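Local coordinates for uncharacterized protein (Legionella pneumophila subsp. pneumophila, PDB 4WRP), which is of unknown function but is regarded as a bacterial effector, the part described being its all-helical C-terminal domain, which belongs to family DUF5617, at residues 7-12 with 69-74; 46-49 with 55-58; 76-81 with 94-99. One frame throughout, in Å; residues are numbered along the deposited sequence.

Interaction 1 (7-12 with 69-74)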
# COMPACT_ATOMS: atom_id res chain seq x y z
N ALA A 7 9.58 -2.59 1.92
CA ALA A 7 9.52 -1.12 2.12
C ALA A 7 9.98 -0.38 0.87
O ALA A 7 9.41 0.63 0.52
CB ALA A 7 10.33 -0.70 3.36
N ALA A 8 10.99 -0.88 0.19
CA ALA A 8 11.46 -0.26 -1.06
C ALA A 8 10.41 -0.37 -2.16
O ALA A 8 10.21 0.61 -2.91
CB ALA A 8 12.77 -0.85 -1.53
N TYR A 9 9.73 -1.51 -2.25
CA TYR A 9 8.59 -1.60 -3.19
C TYR A 9 7.50 -0.53 -2.84
O TYR A 9 6.95 0.12 -3.71
CB TYR A 9 7.98 -3.01 -3.23
CG TYR A 9 6.76 -3.05 -4.11
CD1 TYR A 9 5.52 -2.68 -3.63
CD2 TYR A 9 6.85 -3.44 -5.45
CE1 TYR A 9 4.39 -2.69 -4.44
CE2 TYR A 9 5.72 -3.46 -6.28
CZ TYR A 9 4.49 -3.08 -5.76
OH TYR A 9 3.37 -3.09 -6.53
N HIS A 10 7.22 -0.38 -1.55
CA HIS A 10 6.22 0.57 -1.10
C HIS A 10 6.61 1.99 -1.40
O HIS A 10 5.77 2.76 -1.75
CB HIS A 10 5.85 0.34 0.38
CG HIS A 10 4.79 1.25 0.86
ND1 HIS A 10 3.50 1.22 0.37
CD2 HIS A 10 4.82 2.28 1.75
CE1 HIS A 10 2.80 2.18 0.94
NE2 HIS A 10 3.58 2.82 1.79
N GLU A 11 7.88 2.33 -1.29
CA GLU A 11 8.30 3.69 -1.67
C GLU A 11 8.03 3.97 -3.17
O GLU A 11 7.51 5.02 -3.54
CB GLU A 11 9.77 3.91 -1.36
CG GLU A 11 10.16 5.32 -1.69
CD GLU A 11 9.09 6.32 -1.22
OE1 GLU A 11 8.61 7.11 -2.06
OE2 GLU A 11 8.70 6.25 -0.01
N LEU A 12 8.35 3.01 -4.04
CA LEU A 12 8.04 3.16 -5.47
C LEU A 12 6.55 3.30 -5.65
O LEU A 12 6.08 4.16 -6.41
CB LEU A 12 8.49 1.94 -6.30
CG LEU A 12 9.96 1.61 -6.47
CD1 LEU A 12 10.01 0.52 -7.53
CD2 LEU A 12 10.81 2.85 -6.86
N ARG A 69 2.55 -8.98 -4.98
CA ARG A 69 1.49 -9.84 -4.52
C ARG A 69 1.07 -9.51 -3.09
O ARG A 69 -0.12 -9.33 -2.82
CB ARG A 69 1.89 -11.30 -4.63
CG ARG A 69 0.72 -12.19 -4.29
CD ARG A 69 1.15 -13.62 -4.47
NE ARG A 69 0.48 -14.52 -3.52
CZ ARG A 69 -0.19 -15.62 -3.86
NH1 ARG A 69 -0.74 -16.37 -2.92
NH2 ARG A 69 -0.28 -15.97 -5.14
N HIS A 70 2.02 -9.40 -2.18
CA HIS A 70 1.66 -9.14 -0.82
C HIS A 70 1.20 -7.67 -0.68
O HIS A 70 0.32 -7.37 0.11
CB HIS A 70 2.83 -9.34 0.10
CG HIS A 70 2.50 -9.09 1.53
ND1 HIS A 70 1.70 -9.94 2.26
CD2 HIS A 70 2.83 -8.08 2.36
CE1 HIS A 70 1.58 -9.48 3.49
NE2 HIS A 70 2.24 -8.34 3.57
N HIS A 71 1.78 -6.78 -1.47
CA HIS A 71 1.41 -5.37 -1.37
C HIS A 71 -0.04 -5.15 -1.79
O HIS A 71 -0.79 -4.48 -1.12
CB HIS A 71 2.33 -4.53 -2.17
CG HIS A 71 2.20 -3.07 -1.90
ND1 HIS A 71 1.32 -2.28 -2.59
CD2 HIS A 71 2.85 -2.25 -1.03
CE1 HIS A 71 1.40 -1.04 -2.14
NE2 HIS A 71 2.33 -0.99 -1.21
N VAL A 72 -0.43 -5.79 -2.89
CA VAL A 72 -1.81 -5.86 -3.34
C VAL A 72 -2.72 -6.44 -2.24
O VAL A 72 -3.77 -5.87 -1.98
CB VAL A 72 -1.89 -6.62 -4.67
CG1 VAL A 72 -3.30 -7.13 -5.01
CG2 VAL A 72 -1.33 -5.73 -5.78
N LYS A 73 -2.33 -7.53 -1.59
CA LYS A 73 -3.10 -8.06 -0.45
C LYS A 73 -3.33 -6.97 0.64
O LYS A 73 -4.44 -6.80 1.11
CB LYS A 73 -2.40 -9.25 0.15
CG LYS A 73 -3.27 -10.24 0.92
CD LYS A 73 -3.68 -9.80 2.33
CE LYS A 73 -2.52 -9.68 3.32
NZ LYS A 73 -2.97 -9.24 4.68
N VAL A 74 -2.29 -6.24 1.03
CA VAL A 74 -2.46 -5.18 2.03
C VAL A 74 -3.42 -4.08 1.53
O VAL A 74 -4.32 -3.66 2.26
CB VAL A 74 -1.09 -4.61 2.46
CG1 VAL A 74 -1.25 -3.48 3.47
CG2 VAL A 74 -0.26 -5.76 3.06
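His10 and His71 bring helix 6-21 and helix 68-83 together here, their CA atoms 7.6 Å apart, the nearest pair between segments 7-12 and 69-74. At that separation the backbones do not touch, and three buried aromatic side chains fill the gap. ND1 of His10 and NE2 of His71 share a hydrogen bond of 3.0 Å, nearly straight at 164°, in which either nitrogen could be the donor. The two imidazoles meet rim to rim, each presenting its edge, with their planes 36° apart and neither ring lying over the other. Tyr9 approaches the same imidazole from a different side: the CD1-CE1 flank of its ring leans over one face of His71, and CE1 comes within 3.4 Å of His71 CG. This is an edge-to-face pair with centroids 4.9 Å apart, in which the phenol supplies the edge and the imidazole the face. The result is an aromatic cluster joining the first helix of a helical bundle to the third, with His71 touched by tyrosine on a face and by histidine at its rim. His71 CG stands anti to its own backbone N (chi1 -168°), which carries the ring across toward helix 6-21. Both imidazole nitrogens of His71 are engaged, since ND1 is hydrogen-bonded to Tyr48 OH, and that hydroxyl also bonds Tyr9 OH. His10 is likewise held at both nitrogens, its NE2 reaching the carbonyl oxygen of Asp98, which restricts rotation of the ring.

Interaction 2 (46-49 with 55-58)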
# COMPACT_ATOMS: atom_id res chain seq x y z
N ASP A 46 -8.66 0.27 -5.77
CA ASP A 46 -9.33 -0.94 -6.26
C ASP A 46 -8.75 -1.35 -7.62
O ASP A 46 -8.46 -2.49 -7.84
CB ASP A 46 -10.83 -0.70 -6.34
CG ASP A 46 -11.63 -2.01 -6.53
OD1 ASP A 46 -11.27 -3.09 -5.99
OD2 ASP A 46 -12.64 -1.94 -7.22
N ASP A 47 -8.53 -0.38 -8.50
CA ASP A 47 -7.93 -0.65 -9.80
C ASP A 47 -6.57 -1.31 -9.61
O ASP A 47 -6.25 -2.30 -10.29
CB ASP A 47 -7.86 0.63 -10.65
CG ASP A 47 -7.22 0.40 -11.99
OD1 ASP A 47 -7.71 -0.52 -12.69
OD2 ASP A 47 -6.23 1.12 -12.33
N TYR A 48 -5.80 -0.85 -8.64
CA TYR A 48 -4.50 -1.46 -8.31
C TYR A 48 -4.60 -2.93 -7.95
O TYR A 48 -3.78 -3.71 -8.37
CB TYR A 48 -3.82 -0.71 -7.18
CG TYR A 48 -2.53 -1.28 -6.66
CD1 TYR A 48 -1.37 -1.28 -7.43
CD2 TYR A 48 -2.47 -1.81 -5.38
CE1 TYR A 48 -0.18 -1.77 -6.95
CE2 TYR A 48 -1.29 -2.35 -4.89
CZ TYR A 48 -0.14 -2.30 -5.67
OH TYR A 48 1.02 -2.83 -5.17
N THR A 49 -5.62 -3.30 -7.19
CA THR A 49 -5.77 -4.69 -6.75
C THR A 49 -6.33 -5.58 -7.86
O THR A 49 -6.43 -6.76 -7.67
CB THR A 49 -6.68 -4.78 -5.54
OG1 THR A 49 -7.99 -4.38 -5.95
CG2 THR A 49 -6.19 -3.88 -4.38
N TRP A 55 -5.82 2.92 -14.16
CA TRP A 55 -5.09 4.11 -13.68
C TRP A 55 -3.60 3.91 -13.57
O TRP A 55 -2.86 4.87 -13.45
CB TRP A 55 -5.63 4.50 -12.30
CG TRP A 55 -6.96 5.14 -12.33
CD1 TRP A 55 -8.19 4.57 -12.07
CD2 TRP A 55 -7.21 6.51 -12.65
NE1 TRP A 55 -9.18 5.52 -12.20
CE2 TRP A 55 -8.61 6.71 -12.58
CE3 TRP A 55 -6.39 7.58 -13.02
CZ2 TRP A 55 -9.19 7.94 -12.86
CZ3 TRP A 55 -6.97 8.82 -13.28
CH2 TRP A 55 -8.35 8.99 -13.20
N TRP A 56 -3.15 2.65 -13.57
CA TRP A 56 -1.76 2.30 -13.28
C TRP A 56 -0.94 1.81 -14.49
O TRP A 56 0.14 1.25 -14.29
CB TRP A 56 -1.72 1.20 -12.22
CG TRP A 56 -2.26 1.61 -10.91
CD1 TRP A 56 -3.56 1.70 -10.57
CD2 TRP A 56 -1.52 2.05 -9.77
NE1 TRP A 56 -3.69 2.11 -9.30
CE2 TRP A 56 -2.45 2.34 -8.77
CE3 TRP A 56 -0.15 2.21 -9.50
CZ2 TRP A 56 -2.08 2.79 -7.49
CZ3 TRP A 56 0.22 2.63 -8.22
CH2 TRP A 56 -0.74 2.92 -7.24
N ALA A 57 -1.43 2.02 -15.72
CA ALA A 57 -0.73 1.48 -16.91
C ALA A 57 0.69 2.03 -17.04
O ALA A 57 1.62 1.28 -17.34
CB ALA A 57 -1.52 1.75 -18.17
N LYS A 58 0.88 3.31 -16.77
CA LYS A 58 2.20 3.92 -16.82
C LYS A 58 3.22 3.20 -15.92
O LYS A 58 4.42 3.22 -16.18
CB LYS A 58 2.11 5.42 -16.42
CG LYS A 58 3.46 6.09 -16.20
CD LYS A 58 3.36 7.60 -16.08
CE LYS A 58 4.73 8.20 -15.77
NZ LYS A 58 4.79 9.64 -16.15
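Asp47 OD2 accepts a hydrogen bond from the backbone N of Trp55, 2.6 Å long with an N-H...O angle of 159°; the amide comes from above the carboxylate plane. The same oxygen lies at the rim of the Trp56 indole, 3.3 Å from CD1 and close to the ring plane. Beside it, Tyr48 packs over one face of that indole: its CB sits 3.5 Å from Trp56 NE1, and CD1 lies above the ring system. The two aromatic planes are inclined obliquely, at 43°. Helix 34-49 is thus tied to the chain that turns back from its C-terminal end, a short-range connection which lays the Trp56 indole against Tyr48 and fastens the Trp55 backbone to Asp47. Asp47 CG lies anti to the backbone N (chi1 179°), holding the carboxylate out toward the returning chain, where its other oxygen, OD1, takes the amide of Thr54. The carboxylate therefore receives two successive backbone N-H groups, one on each oxygen. Trp56 is fixed in rotation by the bond from NE1 to the carbonyl oxygen of Val44, and Trp13 of helix 6-21 stacks on its ring. Trp55 stacks with His26, while the ring of Tyr48 also meets Phe63 and touches Val75 of helix 68-83.

Interaction 3 (76-81 with 94-99)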
# COMPACT_ATOMS: atom_id res chain seq x y z
N ASP A 76 -5.71 -4.31 -0.71
CA ASP A 76 -7.06 -4.89 -0.70
C ASP A 76 -7.72 -4.86 0.69
O ASP A 76 -8.91 -4.57 0.82
CB ASP A 76 -6.97 -6.30 -1.25
CG ASP A 76 -8.31 -6.84 -1.59
OD1 ASP A 76 -8.87 -6.41 -2.63
OD2 ASP A 76 -8.81 -7.64 -0.76
N ASP A 77 -6.94 -5.12 1.75
CA ASP A 77 -7.44 -4.96 3.12
C ASP A 77 -7.78 -3.48 3.39
O ASP A 77 -8.74 -3.16 4.08
CB ASP A 77 -6.41 -5.37 4.15
CG ASP A 77 -6.14 -6.88 4.18
OD1 ASP A 77 -6.94 -7.66 3.62
OD2 ASP A 77 -5.08 -7.25 4.75
N ILE A 78 -6.98 -2.56 2.87
CA ILE A 78 -7.32 -1.14 3.10
C ILE A 78 -8.65 -0.77 2.38
O ILE A 78 -9.51 -0.05 2.91
CB ILE A 78 -6.13 -0.24 2.72
CG1 ILE A 78 -4.95 -0.53 3.65
CG2 ILE A 78 -6.51 1.22 2.75
CD1 ILE A 78 -3.64 0.14 3.24
N VAL A 79 -8.84 -1.23 1.16
CA VAL A 79 -10.08 -0.98 0.44
C VAL A 79 -11.26 -1.53 1.25
O VAL A 79 -12.29 -0.89 1.40
CB VAL A 79 -10.04 -1.58 -0.95
CG1 VAL A 79 -11.43 -1.59 -1.60
CG2 VAL A 79 -9.01 -0.82 -1.80
N LYS A 80 -11.08 -2.68 1.83
CA LYS A 80 -12.12 -3.18 2.72
C LYS A 80 -12.35 -2.27 3.93
O LYS A 80 -13.47 -2.08 4.35
CB LYS A 80 -11.75 -4.56 3.16
CG LYS A 80 -12.94 -5.35 3.65
CD LYS A 80 -12.61 -6.84 3.69
CE LYS A 80 -13.08 -7.49 4.99
NZ LYS A 80 -12.15 -8.58 5.43
N GLU A 81 -11.29 -1.69 4.50
CA GLU A 81 -11.43 -0.75 5.58
C GLU A 81 -12.21 0.49 5.17
O GLU A 81 -12.96 1.07 6.00
CB GLU A 81 -10.03 -0.33 6.15
CG GLU A 81 -9.29 -1.44 6.91
CD GLU A 81 -7.81 -1.02 7.19
OE1 GLU A 81 -7.38 0.16 6.94
OE2 GLU A 81 -7.05 -1.93 7.60
N VAL A 94 -4.80 8.54 3.54
CA VAL A 94 -3.46 8.56 3.02
C VAL A 94 -2.36 8.34 4.06
O VAL A 94 -1.29 7.83 3.72
CB VAL A 94 -3.12 9.75 2.12
CG1 VAL A 94 -4.17 9.93 1.02
CG2 VAL A 94 -2.93 10.98 2.93
N ASP A 95 -2.60 8.67 5.33
CA ASP A 95 -1.65 8.24 6.38
C ASP A 95 -1.60 6.72 6.49
O ASP A 95 -0.53 6.17 6.69
CB ASP A 95 -1.99 8.82 7.76
CG ASP A 95 -1.61 10.34 7.87
OD1 ASP A 95 -0.70 10.79 7.16
OD2 ASP A 95 -2.22 11.06 8.68
N ARG A 96 -2.74 6.06 6.39
CA ARG A 96 -2.76 4.60 6.41
C ARG A 96 -1.91 4.07 5.27
O ARG A 96 -1.08 3.18 5.48
CB ARG A 96 -4.20 4.07 6.33
CG ARG A 96 -4.32 2.55 6.21
CD ARG A 96 -4.17 1.80 7.56
NE ARG A 96 -4.56 0.38 7.41
CZ ARG A 96 -3.77 -0.66 7.14
NH1 ARG A 96 -2.44 -0.59 7.04
NH2 ARG A 96 -4.34 -1.85 6.96
N LEU A 97 -2.09 4.62 4.06
CA LEU A 97 -1.34 4.15 2.90
C LEU A 97 0.13 4.42 3.06
O LEU A 97 0.99 3.57 2.76
CB LEU A 97 -1.87 4.76 1.61
CG LEU A 97 -3.28 4.33 1.24
CD1 LEU A 97 -3.88 5.30 0.25
CD2 LEU A 97 -3.28 2.91 0.66
N ASP A 98 0.42 5.55 3.63
CA ASP A 98 1.81 5.98 3.78
C ASP A 98 2.57 4.98 4.60
O ASP A 98 3.64 4.56 4.23
CB ASP A 98 1.83 7.32 4.50
CG ASP A 98 2.91 8.22 4.02
OD1 ASP A 98 3.80 7.74 3.28
OD2 ASP A 98 2.85 9.42 4.42
N ASN A 99 1.94 4.53 5.68
CA ASN A 99 2.58 3.73 6.71
C ASN A 99 2.33 2.22 6.64
O ASN A 99 2.59 1.50 7.62
CB ASN A 99 2.07 4.28 8.05
CG ASN A 99 2.60 5.68 8.31
OD1 ASN A 99 3.79 5.87 8.37
ND2 ASN A 99 1.73 6.64 8.45
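Glu81 OE1 is gripped by two groups, NE of Arg96 at 2.9 Å and the hydroxyl of Tyr87. The other carboxylate oxygen, OE2, receives NH2 of the same arginine at 2.8 Å with an angle of 165°, so the guanidinium takes the acid side-on through two nitrogens, one to each oxygen. OE1 uses its syn lone pair, and both oxygens lie close to the guanidinium plane, although the two flat groups are twisted 32° apart. Arg96 already heads for helix 68-83 from CB, and a bend at chi2 sets the guanidinium alongside the carboxylate. Ile78 lies over one face of the guanidinium, CG1 being 3.6 Å from NH2, and its CD1 meets Leu97 CD2 at 3.8 Å on the more buried side. Helices 68-83 and 90-98 run nearly antiparallel here, at 163°, with their axes 11.3 Å apart, as in a helical hairpin. Leu97 continues inward onto Trp13 and Phe17 of helix 6-21. The paired bonds leave the guanidinium little freedom to turn, and with an apolar chain beneath one face the ion pair is probably strengthened by its partial shielding from water.

Overall arrangement
Burial grades the chemistry of the three contacts. Interaction 1 lies deepest and joins aromatic rings by hydrogen bonding and edge-to-face packing; interaction 2, farther from the centre of the chain, anchors a loop by a carboxylate at its more open side and tryptophan packing at its inner side; interaction 3 sets an ion pair at its outer side above an apolar inner layer. Interactions 1 and 3 share helix 68-83, about two turns apart, while interaction 2 meets both from helix 34-49: Val72 CG2 packs 3.5 Å from Tyr48 CE2, and Thr49 CG2 lies 3.7 Å from Asp76 N. His10 joins interaction 1 to the end of helix 90-98.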